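Local coordinates for protein sulfate adenylyltransferase (Allochromatium vinosum, PDB 4DNX) that catalyses the adenylyl transfer from ATP to sulfate that yields adenosine 5'-phosphosulfate and diphosphate, at residues 60-69 with 121-131. Sequence-based numbering, arbitrary orientation.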
ATOM      1  N   ASN A  60      29.780   0.108  -8.852  1.00 16.27           N
ATOM      2  CA  ASN A  60      30.972   0.702  -9.484  1.00 17.50           C
ATOM      3  C   ASN A  60      31.135   0.188 -10.933  1.00 17.56           C
ATOM      4  O   ASN A  60      30.371  -0.725 -11.384  1.00 16.32           O
ATOM      5  CB  ASN A  60      32.238   0.456  -8.655  1.00 19.46           C
ATOM      6  CG  ASN A  60      32.579  -1.021  -8.507  1.00 22.53           C
ATOM      7  OD1 ASN A  60      32.246  -1.866  -9.352  1.00 22.41           O
ATOM      8  ND2 ASN A  60      33.306  -1.326  -7.445  1.00 24.17           N
ATOM      9  N   LEU A  61      32.093   0.749 -11.660  1.00 18.31           N
ATOM     10  CA  LEU A  61      32.256   0.400 -13.056  1.00 19.91           C
ATOM     11  C   LEU A  61      32.613  -1.079 -13.243  1.00 19.53           C
ATOM     12  O   LEU A  61      32.096  -1.730 -14.152  1.00 20.05           O
ATOM     13  CB  LEU A  61      33.363   1.259 -13.673  1.00 23.13           C
ATOM     14  CG  LEU A  61      32.960   2.098 -14.859  1.00 28.70           C
ATOM     15  CD1 LEU A  61      34.199   2.798 -15.455  1.00 28.36           C
ATOM     16  CD2 LEU A  61      32.208   1.280 -15.921  1.00 29.32           C
ATOM     17  N   ALA A  62      33.475  -1.633 -12.390  1.00 19.62           N
ATOM     18  CA  ALA A  62      33.801  -3.084 -12.530  1.00 19.15           C
ATOM     19  C   ALA A  62      32.574  -4.028 -12.386  1.00 18.64           C
ATOM     20  O   ALA A  62      32.407  -4.960 -13.162  1.00 19.21           O
ATOM     21  CB  ALA A  62      34.915  -3.491 -11.544  1.00 20.27           C
ATOM     22  N   ASP A  63      31.730  -3.772 -11.400  1.00 17.67           N
ATOM     23  CA  ASP A  63      30.497  -4.540 -11.264  1.00 17.49           C
ATOM     24  C   ASP A  63      29.537  -4.306 -12.440  1.00 17.26           C
ATOM     25  O   ASP A  63      28.855  -5.242 -12.897  1.00 17.24           O
ATOM     26  CB  ASP A  63      29.780  -4.196  -9.940  1.00 18.64           C
ATOM     27  CG  ASP A  63      30.448  -4.837  -8.730  1.00 22.97           C
ATOM     28  OD1 ASP A  63      31.020  -5.938  -8.893  1.00 23.62           O
ATOM     29  OD2 ASP A  63      30.397  -4.253  -7.618  1.00 24.58           O
ATOM     30  N   ALA A  64      29.429  -3.050 -12.890  1.00 16.98           N
ATOM     31  CA  ALA A  64      28.570  -2.753 -14.045  1.00 15.96           C
ATOM     32  C   ALA A  64      29.037  -3.475 -15.315  1.00 16.36           C
ATOM     33  O   ALA A  64      28.200  -4.031 -16.080  1.00 16.09           O
ATOM     34  CB  ALA A  64      28.428  -1.235 -14.269  1.00 15.77           C
ATOM     35  N   LEU A  65      30.364  -3.500 -15.535  1.00 16.15           N
ATOM     36  CA  LEU A  65      30.934  -4.204 -16.725  1.00 18.01           C
ATOM     37  C   LEU A  65      30.689  -5.702 -16.614  1.00 18.50           C
ATOM     38  O   LEU A  65      30.300  -6.351 -17.584  1.00 18.24           O
ATOM     39  CB  LEU A  65      32.418  -3.872 -16.884  1.00 18.75           C
ATOM     40  CG  LEU A  65      32.619  -2.429 -17.322  1.00 19.00           C
ATOM     41  CD1 LEU A  65      34.032  -2.027 -16.841  1.00 19.98           C
ATOM     42  CD2 LEU A  65      32.483  -2.294 -18.841  1.00 20.75           C
ATOM     43  N   SER A  66      30.819  -6.216 -15.393  1.00 18.81           N
ATOM     44  CA  SER A  66      30.620  -7.652 -15.183  1.00 19.18           C
ATOM     45  C   SER A  66      29.123  -8.020 -15.352  1.00 17.91           C
ATOM     46  O   SER A  66      28.801  -9.008 -16.009  1.00 19.06           O
ATOM     47  CB  SER A  66      31.137  -8.071 -13.809  1.00 19.64           C
ATOM     48  OG  SER A  66      31.127  -9.502 -13.703  1.00 19.84           O
ATOM     49  N   SER A  67      28.229  -7.191 -14.813  1.00 16.98           N
ATOM     50  CA  SER A  67      26.764  -7.426 -14.951  1.00 16.95           C
ATOM     51  C   SER A  67      26.337  -7.395 -16.447  1.00 17.10           C
ATOM     52  O   SER A  67      25.611  -8.296 -16.955  1.00 16.66           O
ATOM     53  CB  SER A  67      26.001  -6.354 -14.143  1.00 18.51           C
ATOM     54  OG  SER A  67      24.630  -6.704 -14.178  1.00 22.25           O
ATOM     55  N   ALA A  68      26.811  -6.365 -17.170  1.00 16.62           N
ATOM     56  CA  ALA A  68      26.483  -6.212 -18.576  1.00 17.70           C
ATOM     57  C   ALA A  68      26.930  -7.432 -19.379  1.00 18.36           C
ATOM     58  O   ALA A  68      26.184  -7.941 -20.214  1.00 19.40           O
ATOM     59  CB  ALA A  68      27.143  -4.929 -19.151  1.00 18.38           C
ATOM     60  N   GLN A  69      28.148  -7.922 -19.148  1.00 19.44           N
ATOM     61  CA  GLN A  69      28.687  -8.922 -20.044  1.00 20.68           C
ATOM     62  C   GLN A  69      28.349 -10.345 -19.637  1.00 22.18           C
ATOM     63  O   GLN A  69      28.355 -11.246 -20.497  1.00 23.33           O
ATOM     64  CB  GLN A  69      30.216  -8.798 -20.155  1.00 21.83           C
ATOM     65  CG  GLN A  69      30.682  -7.484 -20.737  1.00 22.28           C
ATOM     66  CD  GLN A  69      32.163  -7.345 -20.646  1.00 22.97           C
ATOM     67  OE1 GLN A  69      32.897  -7.739 -21.554  1.00 25.09           O
ATOM     68  NE2 GLN A  69      32.624  -6.766 -19.558  1.00 23.21           N
ATOM     69  N   GLU A 121      33.720   7.584 -10.555  1.00 19.56           N
ATOM     70  CA  GLU A 121      34.481   7.095 -11.711  1.00 21.18           C
ATOM     71  C   GLU A 121      33.989   7.722 -13.021  1.00 21.56           C
ATOM     72  O   GLU A 121      32.800   7.954 -13.180  1.00 21.64           O
ATOM     73  CB  GLU A 121      34.353   5.560 -11.818  1.00 21.63           C
ATOM     74  CG  GLU A 121      34.879   4.795 -10.580  1.00 22.82           C
ATOM     75  CD  GLU A 121      34.581   3.289 -10.612  1.00 24.46           C
ATOM     76  OE1 GLU A 121      33.400   2.943 -10.606  1.00 23.08           O
ATOM     77  OE2 GLU A 121      35.546   2.480 -10.653  1.00 27.69           O
ATOM     78  N   GLN A 122      34.896   7.994 -13.954  1.00 23.26           N
ATOM     79  CA  GLN A 122      34.506   8.409 -15.299  1.00 23.76           C
ATOM     80  C   GLN A 122      34.378   7.191 -16.192  1.00 23.83           C
ATOM     81  O   GLN A 122      35.279   6.346 -16.217  1.00 26.52           O
ATOM     82  CB  GLN A 122      35.574   9.345 -15.889  1.00 28.74           C
ATOM     83  CG  GLN A 122      35.958  10.480 -14.961  1.00 33.12           C
ATOM     84  CD  GLN A 122      34.737  11.291 -14.539  1.00 38.30           C
ATOM     85  OE1 GLN A 122      33.858  11.588 -15.363  1.00 41.21           O
ATOM     86  NE2 GLN A 122      34.665  11.639 -13.252  1.00 41.84           N
ATOM     87  N   VAL A 123      33.289   7.104 -16.948  1.00 21.85           N
ATOM     88  CA  VAL A 123      33.098   6.022 -17.891  1.00 21.82           C
ATOM     89  C   VAL A 123      33.570   6.417 -19.294  1.00 23.71           C
ATOM     90  O   VAL A 123      33.167   7.467 -19.812  1.00 24.07           O
ATOM     91  CB  VAL A 123      31.629   5.622 -17.958  1.00 20.85           C
ATOM     92  CG1 VAL A 123      31.531   4.262 -18.644  1.00 22.25           C
ATOM     93  CG2 VAL A 123      31.030   5.582 -16.530  1.00 20.55           C
ATOM     94  N   SER A 124      34.437   5.597 -19.896  1.00 22.91           N
ATOM     95  CA  SER A 124      34.981   5.912 -21.237  1.00 25.03           C
ATOM     96  C   SER A 124      33.938   5.583 -22.315  1.00 24.76           C
ATOM     97  O   SER A 124      32.981   4.843 -22.058  1.00 23.83           O
ATOM     98  CB  SER A 124      36.266   5.133 -21.519  1.00 26.38           C
ATOM     99  OG  SER A 124      35.929   3.753 -21.711  1.00 25.65           O
ATOM    100  N   ASP A 125      34.134   6.139 -23.513  1.00 27.45           N
ATOM    101  CA  ASP A 125      33.310   5.794 -24.673  1.00 27.98           C
ATOM    102  C   ASP A 125      33.312   4.283 -24.895  1.00 28.40           C
ATOM    103  O   ASP A 125      32.255   3.700 -25.153  1.00 28.91           O
ATOM    104  CB  ASP A 125      33.786   6.490 -25.953  1.00 30.72           C
ATOM    105  CG  ASP A 125      33.640   8.006 -25.902  1.00 32.00           C
ATOM    106  OD1 ASP A 125      32.978   8.534 -24.987  1.00 32.83           O
ATOM    107  OD2 ASP A 125      34.240   8.670 -26.793  1.00 35.83           O
ATOM    108  N   ALA A 126      34.488   3.663 -24.784  1.00 28.66           N
ATOM    109  CA  ALA A 126      34.605   2.229 -25.043  1.00 28.75           C
ATOM    110  C   ALA A 126      33.828   1.417 -24.010  1.00 26.54           C
ATOM    111  O   ALA A 126      33.151   0.446 -24.367  1.00 26.73           O
ATOM    112  CB  ALA A 126      36.061   1.802 -25.098  1.00 29.43           C
ATOM    113  N   GLN A 127      33.894   1.823 -22.740  1.00 25.60           N
ATOM    114  CA  GLN A 127      33.116   1.155 -21.672  1.00 24.50           C
ATOM    115  C   GLN A 127      31.609   1.311 -21.866  1.00 23.56           C
ATOM    116  O   GLN A 127      30.858   0.336 -21.675  1.00 22.70           O
ATOM    117  CB  GLN A 127      33.546   1.685 -20.304  1.00 25.42           C
ATOM    118  CG  GLN A 127      34.967   1.291 -19.974  1.00 26.88           C
ATOM    119  CD  GLN A 127      35.522   1.984 -18.753  1.00 28.51           C
ATOM    120  OE1 GLN A 127      35.226   3.160 -18.466  1.00 26.90           O
ATOM    121  NE2 GLN A 127      36.344   1.257 -18.018  1.00 30.13           N
ATOM    122  N   MET A 128      31.168   2.510 -22.280  1.00 22.62           N
ATOM    123  CA  MET A 128      29.735   2.754 -22.531  1.00 23.23           C
ATOM    124  C   MET A 128      29.235   1.904 -23.674  1.00 22.63           C
ATOM    125  O   MET A 128      28.168   1.282 -23.535  1.00 21.04           O
ATOM    126  CB  MET A 128      29.400   4.223 -22.823  1.00 23.88           C
ATOM    127  CG  MET A 128      29.365   5.100 -21.592  1.00 25.15           C
ATOM    128  SD  MET A 128      28.129   4.681 -20.319  1.00 25.11           S
ATOM    129  CE  MET A 128      26.579   5.171 -21.055  1.00 23.95           C
ATOM    130  N   ALA A 129      29.993   1.873 -24.760  1.00 24.34           N
ATOM    131  CA  ALA A 129      29.632   1.072 -25.955  1.00 25.15           C
ATOM    132  C   ALA A 129      29.554  -0.411 -25.612  1.00 25.79           C
ATOM    133  O   ALA A 129      28.659  -1.111 -26.119  1.00 25.83           O
ATOM    134  CB  ALA A 129      30.606   1.310 -27.120  1.00 27.23           C
ATOM    135  N   LEU A 130      30.498  -0.891 -24.794  1.00 25.12           N
ATOM    136  CA  LEU A 130      30.518  -2.306 -24.414  1.00 26.04           C
ATOM    137  C   LEU A 130      29.247  -2.624 -23.613  1.00 23.72           C
ATOM    138  O   LEU A 130      28.522  -3.591 -23.913  1.00 23.60           O
ATOM    139  CB  LEU A 130      31.776  -2.649 -23.600  1.00 27.75           C
ATOM    140  CG  LEU A 130      31.958  -4.086 -23.079  1.00 29.72           C
ATOM    141  CD1 LEU A 130      31.801  -5.096 -24.190  1.00 30.36           C
ATOM    142  CD2 LEU A 130      33.336  -4.240 -22.430  1.00 30.59           C
ATOM    143  N   MET A 131      28.937  -1.782 -22.623  1.00 20.82           N
ATOM    144  CA  MET A 131      27.746  -2.031 -21.769  1.00 19.63           C
ATOM    145  C   MET A 131      26.445  -1.912 -22.600  1.00 19.74           C
ATOM    146  O   MET A 131      25.544  -2.721 -22.436  1.00 19.22           O
ATOM    147  CB  MET A 131      27.702  -1.076 -20.548  1.00 19.86           C
ATOM    148  CG  MET A 131      28.785  -1.376 -19.481  1.00 20.40           C
ATOM    149  SD  MET A 131      28.628  -0.491 -17.963  1.00 21.39           S
ATOM    150  CE  MET A 131      29.174   1.170 -18.466  1.00 21.09           C
TER
HETATM  151  O   HOH W   1      35.307  -0.210 -10.639  1.00 22.13           O
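Glu121 meets the first turn of helix 61-69 with both oxygens of its carboxylate. OE1 accepts a hydrogen bond from the backbone N of Leu61 at 2.8 Å on its syn side, and OE2 takes a bond from a water that in turn accepts from Ala62 N. An acidic side chain thus serves one N-H directly and a second through the water, both left by the helix itself without carbonyl partners, and its charge probably suits the positive end of the helix dipole. Asn60, the N-cap residue, looks after a third: its OD1 accepts a hydrogen bond from Asp63 N almost in line with the C=O bond.

Farther along the helix, the packing becomes mainly apolar, with two glutamine amides among the side chains. Met131 is a knob in a hole formed by Leu61, Ala64, Leu65 and Ala68; SD lies 3.8 Å from Ala64 CB, and the bend at chi3 (-74°) directs CE to Leu61 CD2, 4.0 Å away. The other branch of Leu61, CD1, lies 3.2 Å from Gln127 OE1. That amide oxygen is held by Ser124 N at 2.9 Å, while Ser124 OG accepts a hydrogen bond from Gln127 N, a capping box at the start of helix 125-131. Beyond it, Leu130 CD2 lies against the amide of Gln69, whose NE2 hydrogen-bonds to Leu65 O from above the carbonyl plane.

Within the PUA-like domain, the axes of the segments approach to 10.0 Å, with 33° between their N-to-C directions. Strand 155-163 pairs with the strand bearing Glu121, and Phe149 of helix 144-149 also touches Met131.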